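PDB 1VKW: putative nitroreductase, which probably acts as an oxidoreductase of the FMN-dependent nitroreductase type, although its substrate and physiological reaction remain unassigned. Local coordinates for residues V78-Q83 / P107-I112; M151-P156 / W164-T169; F90-A93 / G97-W100. All coordinates share one frame; numbering follows the deposited sequence.

Interaction 1 (V78-Q83 / P107-I112); sequences VEYGFQ and PDVPYI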
ATOM      1  N   VAL A  78      11.066   5.408   0.007  1.00 26.04           N
ATOM      2  CA  VAL A  78      10.597   4.025  -0.237  1.00 25.79           C
ATOM      3  C   VAL A  78       9.951   3.483   1.045  1.00 27.39           C
ATOM      4  O   VAL A  78       8.876   2.880   0.999  1.00 24.20           O
ATOM      5  CB  VAL A  78      11.747   3.098  -0.734  1.00 26.65           C
ATOM      6  CG1 VAL A  78      11.323   1.643  -0.775  1.00 26.81           C
ATOM      7  CG2 VAL A  78      12.195   3.505  -2.106  1.00 22.98           C
ATOM      8  N   GLU A  79      10.607   3.727   2.181  1.00 26.95           N
ATOM      9  CA  GLU A  79      10.093   3.366   3.498  1.00 29.24           C
ATOM     10  C   GLU A  79       8.717   3.965   3.730  1.00 29.03           C
ATOM     11  O   GLU A  79       7.811   3.274   4.194  1.00 31.53           O
ATOM     12  CB  GLU A  79      11.061   3.853   4.599  1.00 30.52           C
ATOM     13  CG  GLU A  79      10.876   3.176   5.949  1.00 32.75           C
ATOM     14  CD  GLU A  79      11.307   1.719   5.926  1.00 36.50           C
ATOM     15  OE1 GLU A  79      12.530   1.456   5.933  1.00 39.52           O
ATOM     16  OE2 GLU A  79      10.424   0.841   5.902  1.00 29.57           O
ATOM     17  N   TYR A  80       8.570   5.255   3.417  1.00 30.38           N
ATOM     18  CA  TYR A  80       7.290   5.953   3.575  1.00 29.83           C
ATOM     19  C   TYR A  80       6.188   5.283   2.744  1.00 29.09           C
ATOM     20  O   TYR A  80       5.110   4.972   3.257  1.00 28.08           O
ATOM     21  CB  TYR A  80       7.426   7.441   3.218  1.00 31.24           C
ATOM     22  CG  TYR A  80       6.290   8.290   3.766  1.00 31.25           C
ATOM     23  CD1 TYR A  80       6.377   8.873   5.022  1.00 33.96           C
ATOM     24  CD2 TYR A  80       5.115   8.480   3.041  1.00 34.94           C
ATOM     25  CE1 TYR A  80       5.336   9.632   5.538  1.00 32.55           C
ATOM     26  CE2 TYR A  80       4.065   9.251   3.553  1.00 33.32           C
ATOM     27  CZ  TYR A  80       4.183   9.818   4.806  1.00 33.40           C
ATOM     28  OH  TYR A  80       3.154  10.576   5.332  1.00 28.67           O
ATOM     29  N   GLY A  81       6.473   5.034   1.469  1.00 28.38           N
ATOM     30  CA  GLY A  81       5.545   4.319   0.598  1.00 28.88           C
ATOM     31  C   GLY A  81       5.239   2.911   1.075  1.00 28.09           C
ATOM     32  O   GLY A  81       4.088   2.493   1.087  1.00 26.75           O
ATOM     33  N   PHE A  82       6.276   2.195   1.504  1.00 29.03           N
ATOM     34  CA  PHE A  82       6.153   0.798   1.937  1.00 27.90           C
ATOM     35  C   PHE A  82       5.263   0.659   3.181  1.00 27.61           C
ATOM     36  O   PHE A  82       4.318  -0.136   3.201  1.00 25.33           O
ATOM     37  CB  PHE A  82       7.553   0.227   2.194  1.00 29.57           C
ATOM     38  CG  PHE A  82       7.572  -1.255   2.476  1.00 29.18           C
ATOM     39  CD1 PHE A  82       7.298  -2.175   1.462  1.00 32.08           C
ATOM     40  CD2 PHE A  82       7.867  -1.733   3.749  1.00 26.69           C
ATOM     41  CE1 PHE A  82       7.321  -3.551   1.716  1.00 26.31           C
ATOM     42  CE2 PHE A  82       7.881  -3.103   4.012  1.00 30.63           C
ATOM     43  CZ  PHE A  82       7.606  -4.015   2.990  1.00 26.44           C
ATOM     44  N   GLN A  83       5.545   1.461   4.203  1.00 26.54           N
ATOM     45  CA  GLN A  83       4.759   1.425   5.430  1.00 26.44           C
ATOM     46  C   GLN A  83       3.391   2.054   5.238  1.00 24.46           C
ATOM     47  O   GLN A  83       2.400   1.552   5.763  1.00 24.93           O
ATOM     48  CB  GLN A  83       5.513   2.104   6.575  1.00 26.01           C
ATOM     49  CG  GLN A  83       6.708   1.303   7.046  1.00 26.38           C
ATOM     50  CD  GLN A  83       7.558   2.042   8.061  1.00 28.86           C
ATOM     51  OE1 GLN A  83       7.042   2.754   8.920  1.00 30.16           O
ATOM     52  NE2 GLN A  83       8.870   1.871   7.962  1.00 34.38           N
ATOM     53  N   PRO A 107       5.917  20.937   6.490  1.00 47.00           N
ATOM     54  CA  PRO A 107       6.769  20.969   5.297  1.00 46.46           C
ATOM     55  C   PRO A 107       7.815  19.846   5.196  1.00 46.62           C
ATOM     56  O   PRO A 107       8.679  19.905   4.316  1.00 47.36           O
ATOM     57  CB  PRO A 107       7.465  22.326   5.417  1.00 46.58           C
ATOM     58  CG  PRO A 107       7.594  22.535   6.887  1.00 47.67           C
ATOM     59  CD  PRO A 107       6.378  21.899   7.509  1.00 47.29           C
ATOM     60  N   ASP A 108       7.742  18.845   6.075  1.00 45.46           N
ATOM     61  CA  ASP A 108       8.648  17.695   6.036  1.00 44.67           C
ATOM     62  C   ASP A 108       7.873  16.381   5.886  1.00 42.91           C
ATOM     63  O   ASP A 108       8.374  15.313   6.244  1.00 44.08           O
ATOM     64  CB  ASP A 108       9.500  17.655   7.306  1.00 44.90           C
ATOM     65  N   VAL A 109       6.659  16.473   5.348  1.00 40.46           N
ATOM     66  CA  VAL A 109       5.798  15.315   5.126  1.00 39.19           C
ATOM     67  C   VAL A 109       5.579  15.188   3.611  1.00 38.82           C
ATOM     68  O   VAL A 109       5.068  16.119   2.989  1.00 38.87           O
ATOM     69  CB  VAL A 109       4.450  15.468   5.886  1.00 38.40           C
ATOM     70  CG1 VAL A 109       3.487  14.337   5.568  1.00 36.23           C
ATOM     71  CG2 VAL A 109       4.695  15.528   7.382  1.00 38.77           C
ATOM     72  N   PRO A 110       5.973  14.060   3.012  1.00 38.73           N
ATOM     73  CA  PRO A 110       5.863  13.892   1.554  1.00 38.63           C
ATOM     74  C   PRO A 110       4.412  13.834   1.064  1.00 37.59           C
ATOM     75  O   PRO A 110       4.047  14.500   0.093  1.00 36.86           O
ATOM     76  CB  PRO A 110       6.569  12.547   1.288  1.00 39.13           C
ATOM     77  CG  PRO A 110       7.226  12.153   2.564  1.00 39.23           C
ATOM     78  CD  PRO A 110       6.532  12.859   3.664  1.00 38.73           C
ATOM     79  N   TYR A 111       3.604  13.027   1.736  1.00 36.36           N
ATOM     80  CA  TYR A 111       2.201  12.877   1.397  1.00 36.60           C
ATOM     81  C   TYR A 111       1.395  12.676   2.672  1.00 35.40           C
ATOM     82  O   TYR A 111       1.919  12.186   3.672  1.00 35.13           O
ATOM     83  CB  TYR A 111       1.992  11.654   0.491  1.00 37.88           C
ATOM     84  CG  TYR A 111       2.704  11.701  -0.846  1.00 38.42           C
ATOM     85  CD1 TYR A 111       2.074  12.218  -1.975  1.00 39.94           C
ATOM     86  CD2 TYR A 111       3.996  11.206  -0.987  1.00 40.56           C
ATOM     87  CE1 TYR A 111       2.721  12.253  -3.210  1.00 43.35           C
ATOM     88  CE2 TYR A 111       4.655  11.238  -2.213  1.00 43.07           C
ATOM     89  CZ  TYR A 111       4.014  11.759  -3.322  1.00 45.11           C
ATOM     90  OH  TYR A 111       4.666  11.794  -4.539  1.00 43.77           O
ATOM     91  N   ILE A 112       0.124  13.049   2.638  1.00 33.71           N
ATOM     92  CA  ILE A 112      -0.806  12.559   3.645  1.00 34.24           C
ATOM     93  C   ILE A 112      -1.644  11.449   3.019  1.00 34.20           C
ATOM     94  O   ILE A 112      -1.723  11.322   1.795  1.00 35.49           O
ATOM     95  CB  ILE A 112      -1.690  13.689   4.241  1.00 33.82           C
ATOM     96  CG1 ILE A 112      -2.632  14.286   3.193  1.00 34.59           C
ATOM     97  CG2 ILE A 112      -0.818  14.773   4.855  1.00 34.68           C
ATOM     98  CD1 ILE A 112      -3.652  15.258   3.747  1.00 33.65           C
TER
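Tyr-80 projects from helix 74-93 onto Pro-110 and Tyr-111, a clear case of helix-to-loop packing where the helix meets the connection between strands 97-101 and 112-116, consistent with the nitroreductase-type alpha/beta fold of its family. Its CB is directed toward the connection, and chi1 of -162° sets CG anti to the backbone N, extending the ring away from the helix. CG and CD1 come first, each about as far from the proline: CG of Tyr-80 is 4.2 Å from CG of Pro-110. Further along, CE1 of Tyr-80 lies 3.9 Å from CD of Pro-110. That methylene sits over one face of the phenol, offset toward the rim, and makes a CH-pi contact 17° off the ring normal. The CE2 side instead approaches Tyr-111, whose CB is 4.4 Å from CE2 of Tyr-80.

The tip combines packing with polarity. The hydroxyl OH touches CG1 of Val-109 at 3.8 Å and donates its proton to the backbone carbonyl of Tyr-111; the backbone amide of Ala-68 supplies a second hydrogen bond to the same oxygen. One buried hydroxyl thus ties the helix to two backbone points, in the connection before strand 112-116 and just past strand 64-67, while the prolyl ring bears on its phenol. A phenylalanine here would probably keep the CH-pi contact but leave the Tyr-111 carbonyl and the Ala-68 amide without their shared mate. The bond from Tyr-80 OH to Tyr-111 O is short, 2.6 Å, and with a C=O...donor angle of 164° the hydroxyl arrives nearly along the C=O axis.

Interaction 2 (M151-P156 / W164-T169); sequences MTILAP and WKIKYT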
HETATM    1  N   MSE A 151      -1.376  -8.002  -8.691  1.00 29.11           N
HETATM    2  CA  MSE A 151      -1.719  -7.287  -7.449  1.00 28.07           C
HETATM    3  C   MSE A 151      -0.837  -6.062  -7.231  1.00 29.09           C
HETATM    4  O   MSE A 151      -1.289  -5.061  -6.673  1.00 28.23           O
HETATM    5  CB  MSE A 151      -1.591  -8.214  -6.244  1.00 28.12           C
HETATM    6  CG  MSE A 151      -2.573  -9.347  -6.223  1.00 31.11           C
HETATM    7 SE   MSE A 151      -4.440  -8.741  -6.156  1.00 43.56          SE
HETATM    8  CE  MSE A 151      -4.831  -8.821  -8.130  1.00 44.84           C
ATOM      9  N   THR A 152       0.420  -6.150  -7.661  1.00 29.57           N
ATOM     10  CA  THR A 152       1.357  -5.035  -7.588  1.00 30.59           C
ATOM     11  C   THR A 152       0.940  -3.869  -8.504  1.00 30.69           C
ATOM     12  O   THR A 152       1.024  -2.710  -8.088  1.00 28.98           O
ATOM     13  CB  THR A 152       2.794  -5.524  -7.953  1.00 31.87           C
ATOM     14  OG1 THR A 152       3.209  -6.542  -7.030  1.00 28.84           O
ATOM     15  CG2 THR A 152       3.829  -4.418  -7.807  1.00 31.50           C
ATOM     16  N   ILE A 153       0.490  -4.190  -9.724  1.00 29.29           N
ATOM     17  CA  ILE A 153       0.032  -3.180 -10.711  1.00 30.75           C
ATOM     18  C   ILE A 153      -1.199  -2.409 -10.244  1.00 28.11           C
ATOM     19  O   ILE A 153      -1.417  -1.283 -10.670  1.00 28.14           O
ATOM     20  CB  ILE A 153      -0.292  -3.847 -12.107  1.00 31.02           C
ATOM     21  CG1 ILE A 153       0.954  -4.477 -12.736  1.00 35.33           C
ATOM     22  CG2 ILE A 153      -0.937  -2.840 -13.082  1.00 34.31           C
ATOM     23  CD1 ILE A 153       2.209  -3.742 -12.469  1.00 35.00           C
ATOM     24  N   LEU A 154      -2.006  -3.014  -9.379  1.00 27.11           N
ATOM     25  CA  LEU A 154      -3.164  -2.313  -8.826  1.00 28.28           C
ATOM     26  C   LEU A 154      -2.785  -1.284  -7.756  1.00 27.01           C
ATOM     27  O   LEU A 154      -3.654  -0.592  -7.241  1.00 28.31           O
ATOM     28  CB  LEU A 154      -4.200  -3.311  -8.284  1.00 26.54           C
ATOM     29  CG  LEU A 154      -4.758  -4.266  -9.355  1.00 30.46           C
ATOM     30  CD1 LEU A 154      -5.604  -5.355  -8.751  1.00 28.79           C
ATOM     31  CD2 LEU A 154      -5.541  -3.514 -10.440  1.00 34.54           C
ATOM     32  N   ALA A 155      -1.501  -1.178  -7.422  1.00 27.79           N
ATOM     33  CA  ALA A 155      -1.041  -0.185  -6.452  1.00 26.87           C
ATOM     34  C   ALA A 155      -1.362   1.211  -6.953  1.00 27.54           C
ATOM     35  O   ALA A 155      -1.414   1.431  -8.165  1.00 26.62           O
ATOM     36  CB  ALA A 155       0.474  -0.314  -6.221  1.00 28.52           C
ATOM     37  N   PRO A 156      -1.578   2.152  -6.036  1.00 27.06           N
ATOM     38  CA  PRO A 156      -1.738   3.535  -6.423  1.00 28.42           C
ATOM     39  C   PRO A 156      -0.365   4.128  -6.703  1.00 28.80           C
ATOM     40  O   PRO A 156       0.660   3.577  -6.280  1.00 28.36           O
ATOM     41  CB  PRO A 156      -2.373   4.178  -5.189  1.00 28.85           C
ATOM     42  CG  PRO A 156      -1.815   3.388  -4.045  1.00 26.47           C
ATOM     43  CD  PRO A 156      -1.684   1.981  -4.575  1.00 27.49           C
ATOM     44  N   TRP A 164       6.692   1.809 -12.584  1.00 29.29           N
ATOM     45  CA  TRP A 164       7.365   0.561 -12.183  1.00 30.19           C
ATOM     46  C   TRP A 164       7.876  -0.251 -13.349  1.00 28.47           C
ATOM     47  O   TRP A 164       7.213  -0.393 -14.380  1.00 30.52           O
ATOM     48  CB  TRP A 164       6.425  -0.314 -11.364  1.00 31.15           C
ATOM     49  CG  TRP A 164       5.647   0.427 -10.346  1.00 30.86           C
ATOM     50  CD1 TRP A 164       6.131   1.052  -9.242  1.00 30.71           C
ATOM     51  CD2 TRP A 164       4.229   0.605 -10.320  1.00 28.57           C
ATOM     52  NE1 TRP A 164       5.100   1.620  -8.534  1.00 32.18           N
ATOM     53  CE2 TRP A 164       3.921   1.352  -9.168  1.00 27.13           C
ATOM     54  CE3 TRP A 164       3.184   0.204 -11.154  1.00 27.44           C
ATOM     55  CZ2 TRP A 164       2.611   1.709  -8.830  1.00 30.55           C
ATOM     56  CZ3 TRP A 164       1.875   0.559 -10.809  1.00 31.28           C
ATOM     57  CH2 TRP A 164       1.611   1.299  -9.660  1.00 31.19           C
ATOM     58  N   LYS A 165       9.067  -0.802 -13.177  1.00 28.64           N
ATOM     59  CA  LYS A 165       9.574  -1.806 -14.091  1.00 29.93           C
ATOM     60  C   LYS A 165       9.823  -3.038 -13.240  1.00 30.55           C
ATOM     61  O   LYS A 165      10.520  -2.945 -12.224  1.00 31.55           O
ATOM     62  CB  LYS A 165      10.858  -1.309 -14.759  1.00 28.30           C
ATOM     63  CG  LYS A 165      11.298  -2.053 -16.008  1.00 31.70           C
ATOM     64  CD  LYS A 165      12.449  -1.283 -16.731  1.00 32.92           C
ATOM     65  CE  LYS A 165      12.988  -2.003 -17.970  1.00 37.62           C
ATOM     66  NZ  LYS A 165      14.222  -1.347 -18.554  1.00 38.37           N
ATOM     67  N   ILE A 166       9.250  -4.174 -13.645  1.00 28.87           N
ATOM     68  CA  ILE A 166       9.245  -5.393 -12.833  1.00 29.22           C
ATOM     69  C   ILE A 166       9.942  -6.523 -13.571  1.00 29.21           C
ATOM     70  O   ILE A 166       9.714  -6.735 -14.774  1.00 25.92           O
ATOM     71  CB  ILE A 166       7.787  -5.826 -12.497  1.00 28.09           C
ATOM     72  CG1 ILE A 166       6.999  -4.670 -11.864  1.00 31.32           C
ATOM     73  CG2 ILE A 166       7.759  -7.091 -11.610  1.00 30.86           C
ATOM     74  CD1 ILE A 166       5.499  -5.000 -11.665  1.00 32.11           C
ATOM     75  N   LYS A 167      10.779  -7.257 -12.840  1.00 28.89           N
ATOM     76  CA  LYS A 167      11.526  -8.362 -13.410  1.00 29.68           C
ATOM     77  C   LYS A 167      11.505  -9.535 -12.459  1.00 29.04           C
ATOM     78  O   LYS A 167      11.777  -9.385 -11.270  1.00 30.89           O
ATOM     79  CB  LYS A 167      12.984  -7.947 -13.706  1.00 28.39           C
ATOM     80  CG  LYS A 167      13.811  -9.036 -14.366  1.00 35.02           C
ATOM     81  CD  LYS A 167      15.221  -8.560 -14.707  1.00 37.40           C
ATOM     82  CE  LYS A 167      16.016  -8.143 -13.473  1.00 43.49           C
ATOM     83  NZ  LYS A 167      17.392  -7.708 -13.869  1.00 50.81           N
ATOM     84  N   TYR A 168      11.174 -10.700 -12.998  1.00 29.44           N
ATOM     85  CA  TYR A 168      11.163 -11.942 -12.257  1.00 31.00           C
ATOM     86  C   TYR A 168      12.388 -12.747 -12.694  1.00 31.87           C
ATOM     87  O   TYR A 168      12.591 -12.957 -13.900  1.00 31.26           O
ATOM     88  CB  TYR A 168       9.874 -12.708 -12.571  1.00 31.20           C
ATOM     89  CG  TYR A 168       9.871 -14.128 -12.073  1.00 35.54           C
ATOM     90  CD1 TYR A 168       9.876 -14.407 -10.714  1.00 36.48           C
ATOM     91  CD2 TYR A 168       9.853 -15.197 -12.968  1.00 37.81           C
ATOM     92  CE1 TYR A 168       9.872 -15.721 -10.258  1.00 39.50           C
ATOM     93  CE2 TYR A 168       9.857 -16.492 -12.531  1.00 37.77           C
ATOM     94  CZ  TYR A 168       9.863 -16.753 -11.177  1.00 36.84           C
ATOM     95  OH  TYR A 168       9.849 -18.052 -10.754  1.00 43.09           O
ATOM     96  N   THR A 169      13.189 -13.205 -11.736  1.00 32.76           N
ATOM     97  CA  THR A 169      14.418 -13.947 -12.059  1.00 35.78           C
ATOM     98  C   THR A 169      14.432 -15.424 -11.674  1.00 38.34           C
ATOM     99  O   THR A 169      15.451 -16.089 -11.838  1.00 38.43           O
ATOM    100  CB  THR A 169      15.606 -13.285 -11.372  1.00 36.58           C
ATOM    101  OG1 THR A 169      15.378 -13.254  -9.951  1.00 43.72           O
ATOM    102  CG2 THR A 169      15.731 -11.846 -11.796  1.00 39.52           C
TER
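Trp-164, just before strand 165-168, and Ile-166 within it lie against Thr-152, Ile-153 and Ala-155, packing a strand of a four-stranded antiparallel sheet against helix 143-153 and the turn after it. Alternation along the extended chain puts these two side chains on the same, helix-facing side.

The apolar contacts form one continuous patch. At its centre the isoleucines meet by their terminal methyls, CD1 of Ile-153 standing 3.6 Å from CD1 of Ile-166. Although CB of Ile-153 points away from the strand, CG1 lies beside the backbone N (chi1 -63°) and its CD1 swings back to make this contact and to come within 4.3 Å of CE3 of Trp-164. CG2 of Thr-152 adds a looser one, 4.2 Å from CD1 of Ile-166. Further along, CB of Ala-155 rests 3.9 Å from CZ2 of Trp-164, against the six-membered ring of the indole.

A second kind of contact sets backbone oxygens around that ring. O of Ile-153 approaches CZ3 of Trp-164 obliquely at 3.8 Å, with O of Thr-152 more distant, and O of Ala-155 comes to 3.4 Å from CH2 of Trp-164, at the rim and close to level with the ring. No hydrogen bond joins the two segments directly; the indole NE1 is engaged by the carbonyl of Asp-182, while Arg-127 hydrogen-bonds the carbonyl of Ile-153 and, weakly, that of Ala-155.

One more carbonyl, that of Pro-156, is buried with no partner in the model: its O simply lies in the indole plane at the ring edge, 3.7 Å from CZ2 of Trp-164.

Interaction 3 (F90-A93 / G97-W100); sequences FLTA and GTCW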
ATOM      1  N   PHE A  90      -4.750  -1.785   5.289  1.00 26.77           N
ATOM      2  CA  PHE A  90      -5.429  -2.074   6.536  1.00 27.70           C
ATOM      3  C   PHE A  90      -6.745  -1.284   6.630  1.00 28.30           C
ATOM      4  O   PHE A  90      -7.803  -1.828   6.991  1.00 28.86           O
ATOM      5  CB  PHE A  90      -4.514  -1.766   7.718  1.00 27.62           C
ATOM      6  CG  PHE A  90      -5.203  -1.857   9.040  1.00 32.56           C
ATOM      7  CD1 PHE A  90      -5.780  -3.054   9.451  1.00 33.01           C
ATOM      8  CD2 PHE A  90      -5.298  -0.746   9.873  1.00 32.45           C
ATOM      9  CE1 PHE A  90      -6.420  -3.144  10.675  1.00 30.57           C
ATOM     10  CE2 PHE A  90      -5.940  -0.834  11.088  1.00 31.61           C
ATOM     11  CZ  PHE A  90      -6.507  -2.035  11.488  1.00 31.15           C
ATOM     12  N   LEU A  91      -6.678   0.001   6.304  1.00 27.39           N
ATOM     13  CA  LEU A  91      -7.854   0.865   6.351  1.00 27.18           C
ATOM     14  C   LEU A  91      -8.917   0.411   5.347  1.00 26.65           C
ATOM     15  O   LEU A  91     -10.111   0.446   5.655  1.00 25.01           O
ATOM     16  CB  LEU A  91      -7.463   2.323   6.091  1.00 27.85           C
ATOM     17  CG  LEU A  91      -6.693   3.044   7.208  1.00 26.34           C
ATOM     18  CD1 LEU A  91      -6.214   4.411   6.730  1.00 30.02           C
ATOM     19  CD2 LEU A  91      -7.544   3.190   8.448  1.00 30.65           C
ATOM     20  N   THR A  92      -8.472  -0.012   4.161  1.00 25.68           N
ATOM     21  CA  THR A  92      -9.357  -0.582   3.144  1.00 26.47           C
ATOM     22  C   THR A  92     -10.141  -1.763   3.708  1.00 28.29           C
ATOM     23  O   THR A  92     -11.368  -1.835   3.568  1.00 28.68           O
ATOM     24  CB  THR A  92      -8.547  -1.062   1.914  1.00 26.44           C
ATOM     25  OG1 THR A  92      -7.833   0.032   1.323  1.00 27.54           O
ATOM     26  CG2 THR A  92      -9.469  -1.535   0.807  1.00 26.37           C
ATOM     27  N   ALA A  93      -9.420  -2.677   4.356  1.00 29.56           N
ATOM     28  CA  ALA A  93     -10.022  -3.867   4.962  1.00 30.61           C
ATOM     29  C   ALA A  93     -11.011  -3.529   6.076  1.00 31.61           C
ATOM     30  O   ALA A  93     -11.957  -4.276   6.307  1.00 31.84           O
ATOM     31  CB  ALA A  93      -8.943  -4.801   5.482  1.00 30.49           C
ATOM     32  N   GLY A  97     -12.403   4.414   2.710  1.00 33.54           N
ATOM     33  CA  GLY A  97     -11.820   4.956   1.490  1.00 33.77           C
ATOM     34  C   GLY A  97     -10.529   5.667   1.853  1.00 33.17           C
ATOM     35  O   GLY A  97     -10.390   6.163   2.968  1.00 32.28           O
ATOM     36  N   THR A  98      -9.575   5.686   0.931  1.00 32.69           N
ATOM     37  CA  THR A  98      -8.308   6.384   1.145  1.00 32.07           C
ATOM     38  C   THR A  98      -7.925   7.152  -0.101  1.00 32.82           C
ATOM     39  O   THR A  98      -8.435   6.883  -1.189  1.00 33.25           O
ATOM     40  CB  THR A  98      -7.165   5.389   1.515  1.00 31.93           C
ATOM     41  OG1 THR A  98      -7.035   4.375   0.507  1.00 31.98           O
ATOM     42  CG2 THR A  98      -7.479   4.613   2.779  1.00 30.06           C
ATOM     43  N   CYS A  99      -7.019   8.109   0.069  1.00 33.99           N
ATOM     44  CA  CYS A  99      -6.394   8.798  -1.050  1.00 34.49           C
ATOM     45  C   CYS A  99      -5.052   9.390  -0.609  1.00 35.46           C
ATOM     46  O   CYS A  99      -4.959  10.071   0.421  1.00 34.77           O
ATOM     47  CB  CYS A  99      -7.316   9.884  -1.610  1.00 35.69           C
ATOM     48  SG  CYS A  99      -6.616  10.899  -2.943  1.00 38.88           S
ATOM     49  N   TRP A 100      -4.019   9.103  -1.394  1.00 35.76           N
ATOM     50  CA  TRP A 100      -2.684   9.641  -1.179  1.00 38.07           C
ATOM     51  C   TRP A 100      -2.626  11.110  -1.599  1.00 40.61           C
ATOM     52  O   TRP A 100      -2.719  11.424  -2.784  1.00 42.32           O
ATOM     53  CB  TRP A 100      -1.665   8.842  -1.999  1.00 36.35           C
ATOM     54  CG  TRP A 100      -1.289   7.519  -1.414  1.00 35.97           C
ATOM     55  CD1 TRP A 100      -1.917   6.313  -1.603  1.00 36.20           C
ATOM     56  CD2 TRP A 100      -0.173   7.256  -0.561  1.00 35.43           C
ATOM     57  NE1 TRP A 100      -1.258   5.322  -0.917  1.00 32.30           N
ATOM     58  CE2 TRP A 100      -0.181   5.872  -0.267  1.00 36.18           C
ATOM     59  CE3 TRP A 100       0.842   8.053  -0.011  1.00 35.04           C
ATOM     60  CZ2 TRP A 100       0.775   5.277   0.556  1.00 31.68           C
ATOM     61  CZ3 TRP A 100       1.796   7.459   0.797  1.00 35.31           C
ATOM     62  CH2 TRP A 100       1.756   6.084   1.073  1.00 35.94           C
TER
HETATM   63  O   HOH W   1      -9.185   2.354   0.270  1.00 41.44           O
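Leu-91 and Thr-98 make the direct contact, near the end of helix 74-93 and the beginning of strand 97-101. CG2 of Thr-98 is the touching branch: it lies 4.0 Å from CB of Leu-91 and 4.2 Å from CD1 of the same leucine, so the methyl bears on both the root and one tip of the branched side chain.

The other branch of Thr-98 meets water instead. With chi1 at 56°, OG1 falls between the backbone N and the carbonyl carbon, which turns the methyl toward the leucine and the hydroxyl toward Thr-92. The two threonine hydroxyls do not bond each other, since OG1 of Thr-92 and OG1 of Thr-98 are 4.5 Å apart. A water molecule bridges them, donating to OG1 of Thr-92 at 2.9 Å and lying 3.0 Å from OG1 of Thr-98. The small interface therefore has an apolar half and a hydrated half, divided at the branch point of one threonine.

Farther out, the partners of the first shell are themselves held. OG1 of Thr-92 is also hydrogen-bonded to the carbonyl of Val-88, one turn back along the helix, which fixes the rotation of the hydroxyl that receives the water. Phe-115 of the adjacent strand 112-116 touches both Leu-91 and Thr-98, extending their apolar contact into the sheet. Backbone hydrogen bonds between Gly-97 and Gly-116 and between Thr-98 and Val-25 position the strand on which the threonine rides.

Three residues separate the two segments, so the contact closes a short helix-loop-strand connection, in which the end of a long helix folds directly onto a strand of the antiparallel sheet.

Interactions 1 and 3 both use helix 74-93, one against the loop leading into an antiparallel sheet, the other against its outer strand 97-101, whereas interaction 2 joins a different helix to the other sheet. Interactions 2 and 3 are buried and lie on opposite sides of the chain's centre; interaction 1 is only partly buried. Their chemistry differs too: a direct side-chain-to-backbone hydrogen bond in interaction 1, apolar packing with carbonyls around an indole in interaction 2, and a water bridge beside a methyl contact in interaction 3. Trp-100, on the strand segment of interaction 3 but not part of its contact, packs on Tyr-80 and Tyr-111 of interaction 1 and on Pro-156 of interaction 2.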